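Local atomic coordinates of formate-dependent phosphoribosylglycinamide formyltransferase (Mycobacterium tuberculosis H37Rv, PDB entry 6KHR), a protein that belongs to the ATP-grasp superfamily of enzymes and forms an assembly of two copies of the same chain. Residues V220-L225 / E293-G298; V100-L105 / R123-T128; Q321-F326 / A337-M342. One frame throughout, in Å; residues are numbered along the deposited sequence.

Interaction 1 of 3, residues V220-L225 / E293-G298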
loop_
_atom_site.group_PDB
_atom_site.type_symbol
_atom_site.label_atom_id
_atom_site.label_comp_id
_atom_site.label_asym_id
_atom_site.label_seq_id
_atom_site.Cartn_x
_atom_site.Cartn_y
_atom_site.Cartn_z
ATOM N N VAL A 220 30.436 2.882 -21.665
ATOM C CA VAL A 220 29.707 3.821 -22.502
ATOM C C VAL A 220 29.216 4.969 -21.635
ATOM O O VAL A 220 28.981 4.816 -20.435
ATOM C CB VAL A 220 28.518 3.149 -23.224
ATOM C CG1 VAL A 220 28.237 3.863 -24.534
ATOM C CG2 VAL A 220 28.784 1.667 -23.446
ATOM N N GLU A 221 29.060 6.127 -22.256
ATOM C CA GLU A 221 28.555 7.279 -21.528
ATOM C C GLU A 221 27.074 7.084 -21.230
ATOM O O GLU A 221 26.314 6.594 -22.071
ATOM C CB GLU A 221 28.785 8.550 -22.334
ATOM C CG GLU A 221 28.570 9.814 -21.544
ATOM C CD GLU A 221 28.627 11.049 -22.423
ATOM O OE1 GLU A 221 28.292 10.930 -23.624
ATOM O OE2 GLU A 221 29.010 12.128 -21.914
ATOM N N ILE A 222 26.668 7.445 -20.016
ATOM C CA ILE A 222 25.308 7.219 -19.552
ATOM C C ILE A 222 24.785 8.485 -18.891
ATOM O O ILE A 222 25.482 9.112 -18.088
ATOM C CB ILE A 222 25.224 6.025 -18.583
ATOM C CG1 ILE A 222 25.709 4.763 -19.281
ATOM C CG2 ILE A 222 23.790 5.804 -18.107
ATOM C CD1 ILE A 222 25.959 3.633 -18.345
ATOM N N GLU A 223 23.572 8.873 -19.261
ATOM C CA GLU A 223 22.832 9.950 -18.605
ATOM C C GLU A 223 22.060 9.360 -17.425
ATOM O O GLU A 223 22.364 9.644 -16.263
ATOM C CB GLU A 223 21.888 10.594 -19.618
ATOM C CG GLU A 223 21.814 12.087 -19.704
ATOM C CD GLU A 223 20.922 12.506 -20.868
ATOM O OE1 GLU A 223 19.875 13.149 -20.650
ATOM O OE2 GLU A 223 21.258 12.167 -22.016
ATOM N N PHE A 224 21.067 8.522 -17.717
ATOM C CA PHE A 224 20.182 7.939 -16.713
ATOM C C PHE A 224 20.254 6.422 -16.698
ATOM O O PHE A 224 20.278 5.777 -17.748
ATOM C CB PHE A 224 18.704 8.278 -16.954
ATOM C CG PHE A 224 18.466 9.622 -17.534
ATOM C CD1 PHE A 224 18.826 10.763 -16.843
ATOM C CD2 PHE A 224 17.827 9.749 -18.753
ATOM C CE1 PHE A 224 18.578 12.009 -17.369
ATOM C CE2 PHE A 224 17.584 10.999 -19.292
ATOM C CZ PHE A 224 17.960 12.128 -18.597
ATOM N N LEU A 225 20.248 5.863 -15.500
ATOM C CA LEU A 225 19.719 4.531 -15.300
ATOM C C LEU A 225 18.201 4.621 -15.183
ATOM O O LEU A 225 17.655 5.539 -14.562
ATOM C CB LEU A 225 20.321 3.895 -14.056
ATOM C CG LEU A 225 21.848 3.933 -14.108
ATOM C CD1 LEU A 225 22.461 3.293 -12.866
ATOM C CD2 LEU A 225 22.403 3.315 -15.390
ATOM N N GLU A 293 16.044 -3.265 -16.880
ATOM C CA GLU A 293 17.040 -2.252 -16.595
ATOM C C GLU A 293 17.654 -1.731 -17.883
ATOM O O GLU A 293 18.089 -2.516 -18.737
ATOM C CB GLU A 293 18.106 -2.810 -15.656
ATOM C CG GLU A 293 17.592 -2.997 -14.234
ATOM C CD GLU A 293 17.005 -1.709 -13.632
ATOM O OE1 GLU A 293 16.171 -1.805 -12.704
ATOM O OE2 GLU A 293 17.377 -0.599 -14.072
ATOM N N LEU A 294 17.678 -0.403 -18.022
ATOM C CA LEU A 294 18.219 0.256 -19.202
ATOM C C LEU A 294 19.169 1.391 -18.815
ATOM O O LEU A 294 19.110 1.952 -17.719
ATOM C CB LEU A 294 17.107 0.808 -20.108
ATOM C CG LEU A 294 15.929 -0.098 -20.423
ATOM C CD1 LEU A 294 14.889 0.694 -21.175
ATOM C CD2 LEU A 294 16.413 -1.249 -21.246
ATOM N N MET A 295 20.057 1.700 -19.752
ATOM C CA MET A 295 20.996 2.811 -19.694
ATOM C C MET A 295 20.690 3.744 -20.852
ATOM O O MET A 295 20.493 3.295 -21.978
ATOM C CB MET A 295 22.446 2.315 -19.785
ATOM C CG MET A 295 22.830 1.361 -18.669
ATOM S SD MET A 295 24.476 0.642 -18.867
ATOM C CE MET A 295 24.119 -0.837 -19.811
ATOM N N ILE A 296 20.650 5.039 -20.584
ATOM C CA ILE A 296 20.154 6.015 -21.547
ATOM C C ILE A 296 21.152 7.148 -21.663
ATOM O O ILE A 296 21.666 7.648 -20.657
ATOM C CB ILE A 296 18.760 6.554 -21.156
ATOM C CG1 ILE A 296 17.820 5.370 -20.900
ATOM C CG2 ILE A 296 18.194 7.503 -22.245
ATOM C CD1 ILE A 296 16.395 5.639 -21.198
ATOM N N ASN A 297 21.421 7.543 -22.886
ATOM C CA ASN A 297 22.268 8.670 -23.199
ATOM C C ASN A 297 21.586 9.366 -24.372
ATOM O O ASN A 297 21.824 9.042 -25.525
ATOM C CB ASN A 297 23.686 8.231 -23.533
ATOM C CG ASN A 297 24.650 9.404 -23.612
ATOM O OD1 ASN A 297 24.314 10.537 -23.243
ATOM N ND2 ASN A 297 25.858 9.140 -24.092
ATOM N N GLY A 298 20.688 10.292 -24.067
ATOM C CA GLY A 298 19.951 11.007 -25.091
ATOM C C GLY A 298 19.074 10.107 -25.922
ATOM O O GLY A 298 18.004 9.684 -25.500
#

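Interaction 2 of 3, residues V100-L105 / R123-T128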
loop_
_atom_site.group_PDB
_atom_site.type_symbol
_atom_site.label_atom_id
_atom_site.label_comp_id
_atom_site.label_asym_id
_atom_site.label_seq_id
_atom_site.Cartn_x
_atom_site.Cartn_y
_atom_site.Cartn_z
ATOM N N VAL A 100 16.914 -19.881 -4.800
ATOM C CA VAL A 100 15.863 -20.923 -4.878
ATOM C C VAL A 100 16.357 -22.062 -5.754
ATOM O O VAL A 100 17.283 -21.843 -6.515
ATOM C CB VAL A 100 14.611 -20.302 -5.498
ATOM C CG1 VAL A 100 14.773 -20.224 -6.994
ATOM C CG2 VAL A 100 13.356 -21.067 -5.148
ATOM N N SER A 101 15.733 -23.227 -5.639
ATOM C CA SER A 101 16.123 -24.359 -6.504
ATOM C C SER A 101 15.350 -24.234 -7.800
ATOM O O SER A 101 14.154 -24.441 -7.782
ATOM C CB SER A 101 15.853 -25.688 -5.869
ATOM O OG SER A 101 15.625 -26.683 -6.861
ATOM N N VAL A 102 16.041 -23.904 -8.874
ATOM C CA VAL A 102 15.358 -23.769 -10.184
ATOM C C VAL A 102 14.987 -25.172 -10.630
ATOM O O VAL A 102 13.959 -25.331 -11.273
ATOM C CB VAL A 102 16.288 -23.079 -11.186
ATOM C CG1 VAL A 102 16.126 -21.580 -11.102
ATOM C CG2 VAL A 102 17.728 -23.456 -10.908
ATOM N N ASP A 103 15.803 -26.155 -10.277
ATOM C CA ASP A 103 15.421 -27.514 -10.649
ATOM C C ASP A 103 14.153 -27.952 -9.923
ATOM O O ASP A 103 13.291 -28.613 -10.516
ATOM C CB ASP A 103 16.570 -28.486 -10.368
ATOM C CG ASP A 103 17.817 -28.182 -11.199
ATOM O OD1 ASP A 103 17.709 -27.474 -12.222
ATOM O OD2 ASP A 103 18.911 -28.653 -10.822
ATOM N N ALA A 104 14.007 -27.582 -8.647
ATOM C CA ALA A 104 12.773 -27.901 -7.935
ATOM C C ALA A 104 11.569 -27.244 -8.597
ATOM O O ALA A 104 10.482 -27.831 -8.636
ATOM C CB ALA A 104 12.875 -27.482 -6.471
ATOM N N LEU A 105 11.742 -26.030 -9.130
ATOM C CA LEU A 105 10.623 -25.352 -9.779
ATOM C C LEU A 105 10.231 -26.052 -11.074
ATOM O O LEU A 105 9.039 -26.168 -11.387
ATOM C CB LEU A 105 10.964 -23.885 -10.062
ATOM C CG LEU A 105 10.920 -22.841 -8.944
ATOM C CD1 LEU A 105 10.451 -23.425 -7.628
ATOM C CD2 LEU A 105 12.287 -22.192 -8.804
ATOM N N ARG A 123 10.940 -21.020 -16.550
ATOM C CA ARG A 123 11.775 -20.487 -17.623
ATOM C C ARG A 123 12.380 -19.143 -17.225
ATOM O O ARG A 123 13.603 -18.965 -17.234
ATOM C CB ARG A 123 10.958 -20.347 -18.910
ATOM C CG ARG A 123 11.520 -19.305 -19.879
ATOM C CD ARG A 123 11.315 -19.699 -21.335
ATOM N NE ARG A 123 12.014 -18.802 -22.255
ATOM C CZ ARG A 123 13.305 -18.903 -22.563
ATOM N NH1 ARG A 123 14.048 -19.860 -22.024
ATOM N NH2 ARG A 123 13.856 -18.045 -23.411
ATOM N N ALA A 124 11.528 -18.189 -16.852
ATOM C CA ALA A 124 12.002 -16.846 -16.541
ATOM C C ALA A 124 12.956 -16.860 -15.354
ATOM O O ALA A 124 13.978 -16.158 -15.364
ATOM C CB ALA A 124 10.817 -15.927 -16.267
ATOM N N VAL A 125 12.638 -17.647 -14.322
ATOM C CA VAL A 125 13.505 -17.748 -13.151
ATOM C C VAL A 125 14.886 -18.248 -13.557
ATOM O O VAL A 125 15.910 -17.698 -13.138
ATOM C CB VAL A 125 12.861 -18.657 -12.079
ATOM C CG1 VAL A 125 13.830 -18.965 -10.940
ATOM C CG2 VAL A 125 11.576 -18.040 -11.536
ATOM N N ARG A 126 14.932 -19.277 -14.407
ATOM C CA ARG A 126 16.225 -19.817 -14.822
ATOM C C ARG A 126 16.995 -18.831 -15.692
ATOM O O ARG A 126 18.205 -18.651 -15.508
ATOM C CB ARG A 126 16.049 -21.144 -15.558
ATOM C CG ARG A 126 17.353 -21.660 -16.157
ATOM C CD ARG A 126 17.206 -23.030 -16.799
ATOM N NE ARG A 126 16.715 -24.020 -15.845
ATOM C CZ ARG A 126 17.479 -24.655 -14.958
ATOM N NH1 ARG A 126 18.783 -24.405 -14.890
ATOM N NH2 ARG A 126 16.937 -25.539 -14.132
ATOM N N CYS A 127 16.323 -18.184 -16.648
ATOM C CA CYS A 127 17.048 -17.328 -17.578
ATOM C C CYS A 127 17.664 -16.132 -16.877
ATOM O O CYS A 127 18.759 -15.691 -17.240
ATOM C CB CYS A 127 16.128 -16.858 -18.700
ATOM S SG CYS A 127 15.569 -18.177 -19.794
ATOM N N THR A 128 16.992 -15.600 -15.867
ATOM C CA THR A 128 17.422 -14.335 -15.296
ATOM C C THR A 128 18.369 -14.501 -14.128
ATOM O O THR A 128 18.896 -13.498 -13.644
ATOM C CB THR A 128 16.218 -13.526 -14.851
ATOM O OG1 THR A 128 15.493 -14.280 -13.873
ATOM C CG2 THR A 128 15.321 -13.238 -16.052
#

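Interaction 3 of 3, residues Q321-F326 / A337-M342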
loop_
_atom_site.group_PDB
_atom_site.type_symbol
_atom_site.label_atom_id
_atom_site.label_comp_id
_atom_site.label_asym_id
_atom_site.label_seq_id
_atom_site.Cartn_x
_atom_site.Cartn_y
_atom_site.Cartn_z
ATOM N N GLN A 321 1.973 5.720 -8.195
ATOM C CA GLN A 321 1.033 5.088 -9.111
ATOM C C GLN A 321 -0.255 4.750 -8.386
ATOM O O GLN A 321 -0.237 4.460 -7.194
ATOM C CB GLN A 321 1.595 3.787 -9.712
ATOM C CG GLN A 321 2.954 3.913 -10.346
ATOM C CD GLN A 321 3.244 2.799 -11.315
ATOM O OE1 GLN A 321 3.644 3.056 -12.441
ATOM N NE2 GLN A 321 3.045 1.552 -10.884
ATOM N N ARG A 322 -1.369 4.772 -9.130
ATOM C CA ARG A 322 -2.622 4.218 -8.625
ATOM C C ARG A 322 -2.414 2.825 -8.024
ATOM O O ARG A 322 -2.823 2.558 -6.892
ATOM C CB ARG A 322 -3.664 4.177 -9.747
ATOM C CG ARG A 322 -5.093 4.030 -9.270
ATOM C CD ARG A 322 -6.075 3.868 -10.441
ATOM N NE ARG A 322 -6.055 2.499 -10.965
ATOM C CZ ARG A 322 -6.850 1.497 -10.577
ATOM N NH1 ARG A 322 -7.764 1.654 -9.643
ATOM N NH2 ARG A 322 -6.727 0.311 -11.145
ATOM N N LEU A 323 -1.780 1.927 -8.765
ATOM C CA LEU A 323 -1.483 0.568 -8.302
ATOM C C LEU A 323 0.029 0.416 -8.142
ATOM O O LEU A 323 0.786 0.604 -9.103
ATOM C CB LEU A 323 -2.025 -0.473 -9.281
ATOM C CG LEU A 323 -3.525 -0.346 -9.591
ATOM C CD1 LEU A 323 -4.026 -1.442 -10.517
ATOM C CD2 LEU A 323 -4.314 -0.378 -8.312
ATOM N N SER A 324 0.468 0.090 -6.932
ATOM C CA SER A 324 1.893 -0.063 -6.702
ATOM C C SER A 324 2.400 -1.337 -7.371
ATOM O O SER A 324 1.627 -2.228 -7.746
ATOM C CB SER A 324 2.201 -0.106 -5.206
ATOM O OG SER A 324 1.658 -1.272 -4.614
ATOM N N VAL A 325 3.728 -1.419 -7.503
ATOM C CA VAL A 325 4.325 -2.583 -8.149
ATOM C C VAL A 325 3.868 -3.858 -7.462
ATOM O O VAL A 325 3.760 -4.907 -8.104
ATOM C CB VAL A 325 5.864 -2.459 -8.166
ATOM C CG1 VAL A 325 6.422 -2.429 -6.737
ATOM C CG2 VAL A 325 6.492 -3.576 -9.001
ATOM N N PHE A 326 3.552 -3.775 -6.161
ATOM C CA PHE A 326 3.044 -4.908 -5.394
ATOM C C PHE A 326 1.574 -5.195 -5.684
ATOM O O PHE A 326 1.171 -6.362 -5.754
ATOM C CB PHE A 326 3.229 -4.644 -3.907
ATOM C CG PHE A 326 4.603 -4.244 -3.546
ATOM C CD1 PHE A 326 5.675 -5.048 -3.889
ATOM C CD2 PHE A 326 4.835 -3.064 -2.863
ATOM C CE1 PHE A 326 6.958 -4.681 -3.558
ATOM C CE2 PHE A 326 6.124 -2.686 -2.521
ATOM C CZ PHE A 326 7.182 -3.491 -2.871
ATOM N N ALA A 337 -7.133 -7.909 -14.313
ATOM C CA ALA A 337 -6.842 -6.712 -15.089
ATOM C C ALA A 337 -5.985 -5.722 -14.307
ATOM O O ALA A 337 -6.045 -5.643 -13.075
ATOM C CB ALA A 337 -8.140 -6.034 -15.520
ATOM N N VAL A 338 -5.179 -4.957 -15.045
ATOM C CA VAL A 338 -4.329 -3.932 -14.457
ATOM C C VAL A 338 -4.342 -2.695 -15.340
ATOM O O VAL A 338 -4.732 -2.733 -16.506
ATOM C CB VAL A 338 -2.870 -4.403 -14.249
ATOM C CG1 VAL A 338 -2.784 -5.483 -13.189
ATOM C CG2 VAL A 338 -2.267 -4.879 -15.554
ATOM N N ASP A 339 -3.919 -1.582 -14.749
ATOM C CA ASP A 339 -3.580 -0.369 -15.469
ATOM C C ASP A 339 -2.297 0.155 -14.852
ATOM O O ASP A 339 -1.861 -0.323 -13.804
ATOM C CB ASP A 339 -4.704 0.685 -15.413
ATOM C CG ASP A 339 -4.959 1.234 -13.989
ATOM O OD1 ASP A 339 -4.043 1.835 -13.385
ATOM O OD2 ASP A 339 -6.098 1.086 -13.482
ATOM N N THR A 340 -1.702 1.159 -15.496
ATOM C CA THR A 340 -0.447 1.739 -15.048
ATOM C C THR A 340 -0.569 3.247 -14.845
ATOM O O THR A 340 0.423 3.968 -14.926
ATOM C CB THR A 340 0.693 1.402 -16.016
ATOM O OG1 THR A 340 0.361 1.816 -17.355
ATOM C CG2 THR A 340 0.986 -0.090 -15.993
ATOM N N LEU A 341 -1.764 3.724 -14.501
ATOM C CA LEU A 341 -1.979 5.142 -14.228
ATOM C C LEU A 341 -1.099 5.645 -13.087
ATOM O O LEU A 341 -0.932 4.976 -12.067
ATOM C CB LEU A 341 -3.444 5.395 -13.879
ATOM C CG LEU A 341 -4.481 4.813 -14.849
ATOM C CD1 LEU A 341 -5.890 4.889 -14.257
ATOM C CD2 LEU A 341 -4.419 5.518 -16.194
ATOM N N MET A 342 -0.583 6.859 -13.252
ATOM C CA MET A 342 0.194 7.556 -12.232
ATOM C C MET A 342 -0.667 8.518 -11.417
ATOM O O MET A 342 -1.486 9.265 -11.969
ATOM C CB MET A 342 1.345 8.340 -12.869
ATOM C CG MET A 342 2.417 7.444 -13.415
ATOM S SD MET A 342 4.010 8.238 -13.543
ATOM C CE MET A 342 4.300 8.843 -11.876
HETATM O O HOH W 1 2.919 4.213 -14.439
HETATM O O HOH W 2 -0.989 2.158 -11.582
#

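Interaction 1 of 3, residues V220-L225 / E293-G298
Ile296 O is gripped by two consecutive backbone donors, Glu223 N at 2.7 Å and Phe224 N at 3.1 Å. The first lies in the carbonyl plane, while Phe224 N is tilted 22° from it. Two successive residues facing a single one across the strands define a classic beta bulge. Beyond it, Ile296 N returns a bond of 3.0 Å to Phe224 O, making an antiparallel hydrogen-bonded pair, and Leu225 with Met295 follows as a non-hydrogen-bonded pair.

At the other end of the contact, Asn297 has CG anti to the backbone N (chi1 -169°), which carries its amide toward Glu221, almost perpendicular (83°) to the carboxylate. Asn297 ND2 meets Glu221 OE1 from above the carboxylate plane at 3.1 Å, although Glu221 is poorly ordered. Glu223 OE2 accepts a weak bond of 2.8 Å from Gly298 N.

Met295 shares one sheet face with Leu225, whose CD2 lies alongside Met295 CG at 3.8 Å; Ile222 CD1 comes against its sulfur. On the opposite face, Phe224 CD2 lies 4.1 Å from Ile296 CB, the two side chains meeting at a slant.

Strand 288-297 runs between strands 224-235 and 300-307. On the Phe224 and Ile296 face, the loop around Gln263 to Leu265 packs over both residues, and Leu294 rests on helix 267-284.

Interaction 2 of 3, residues V100-L105 / R123-T128
Arg126, Val102 and Val125 bury most of the surface in this contact between two helices, and Val102 touches both of the others. Its CG1 lies 3.5 Å from Val125 CG1, the two valines meeting at a slant as an apolar pair. Its CB lies over one face of the Arg126 guanidinium, 3.9 Å above the plane and displaced toward the rim, and the two side chains cross at about a right angle. The arginine plane is therefore backed by hydrocarbon on that side.

Charge pairing takes place at the guanidinium edge. Arg126 NH2 donates to Asp103 OD1 over 2.8 Å, with an N-H...O angle of 148°, in a salt bridge. The carboxylate oxygen lies near the guanidinium plane, and the two flat groups are nearly coplanar, 21° apart. Arg126 reaches this position with CG opposite the backbone N (chi1 173°) and a bend at chi3, which turns an otherwise extended chain toward helix 102-109. Asp106 OD2 forms a long, weak ion pair with Arg126 NE.

Val125 directs its CG1 branch at residues 100-105. That methyl also has Val100 CG1 at 4.2 Å and Leu105 CD2 at 4.2 Å, so three apolar side chains of residues 100-105 gather round one branch.

The contact joins the N-terminal end of helix 102-109 to helix 122-129. Val100 and Leu105 both touch Leu32 in strand 28-32 of the five-stranded parallel sheet, and Val100 also packs on Leu81 of helix 78-88. Away from Val102, helix 122-129 leans on helix 267-284: Ala124, Cys127 and Thr128 touch Leu284, and Arg123 NE bonds to Ala283 O.

Interaction 3 of 3, residues Q321-F326 / A337-M342
The loop that follows helix 325-334 folds back onto the turn that leads into that helix, and Arg322 and Asp339 form the salt bridge between them. Arg322 NE donates to Asp339 OD1 at 3.2 Å and to Asp339 OD2 at 2.9 Å, both weak bonds although the first is nearly straight (175°). The guanidinium and carboxylate planes are 45° apart. The arginine chain leaves with CG opposite its backbone N (chi1 -162°) and bends at chi3, which brings NE across the aspartate. Leu323 CD2 sits over one guanidinium face, displaced toward its rim, 3.8 Å above the plane, and Leu341 CD1 runs alongside Arg322 CD at 4.0 Å.

Arg322 N donates to Leu341 O at 3.0 Å, beside a single backbone bridge between Gln321 and Met342. A water accepts from Leu323 N at 2.9 Å and lies within bonding distance of Leu341 O, so it probably bridges the segments. The amide oxygen of Gln321 is held from outside by Gln261 NE2.

The second subunit adjoins this site: its Ser380 O accepts from Arg322 NH1, and its Glu379 packs on Asp339 and Leu341. On the aspartate side, Asp339 OD1 also accepts from Leu341 N at 3.2 Å, two residues on. The arrangement is thus an Asx turn whose carboxylate is also salt-bridged to the arginine ahead of the helix.

How the interactions relate
Along the chain the contacts come in series: interaction 2 first, then interaction 1, then interaction 3. Their centres lie 25 to 29 Å apart, and no two touch; the nearest atoms of interactions 1 and 2 are about 10 Å apart. Interaction 2 belongs to the parallel-sheet part of the chain, whereas interactions 1 and 3 both bear on the eight-stranded antiparallel sheet, the first within its strands 224-235 and 288-297, the third against strand 238-252. Helix 267-284 is packed on by residues of interactions 1 and 2, so this one helix touches both contacts. Interaction 3 alone is contacted by the second subunit, so of the three it alone lies at the subunit interface.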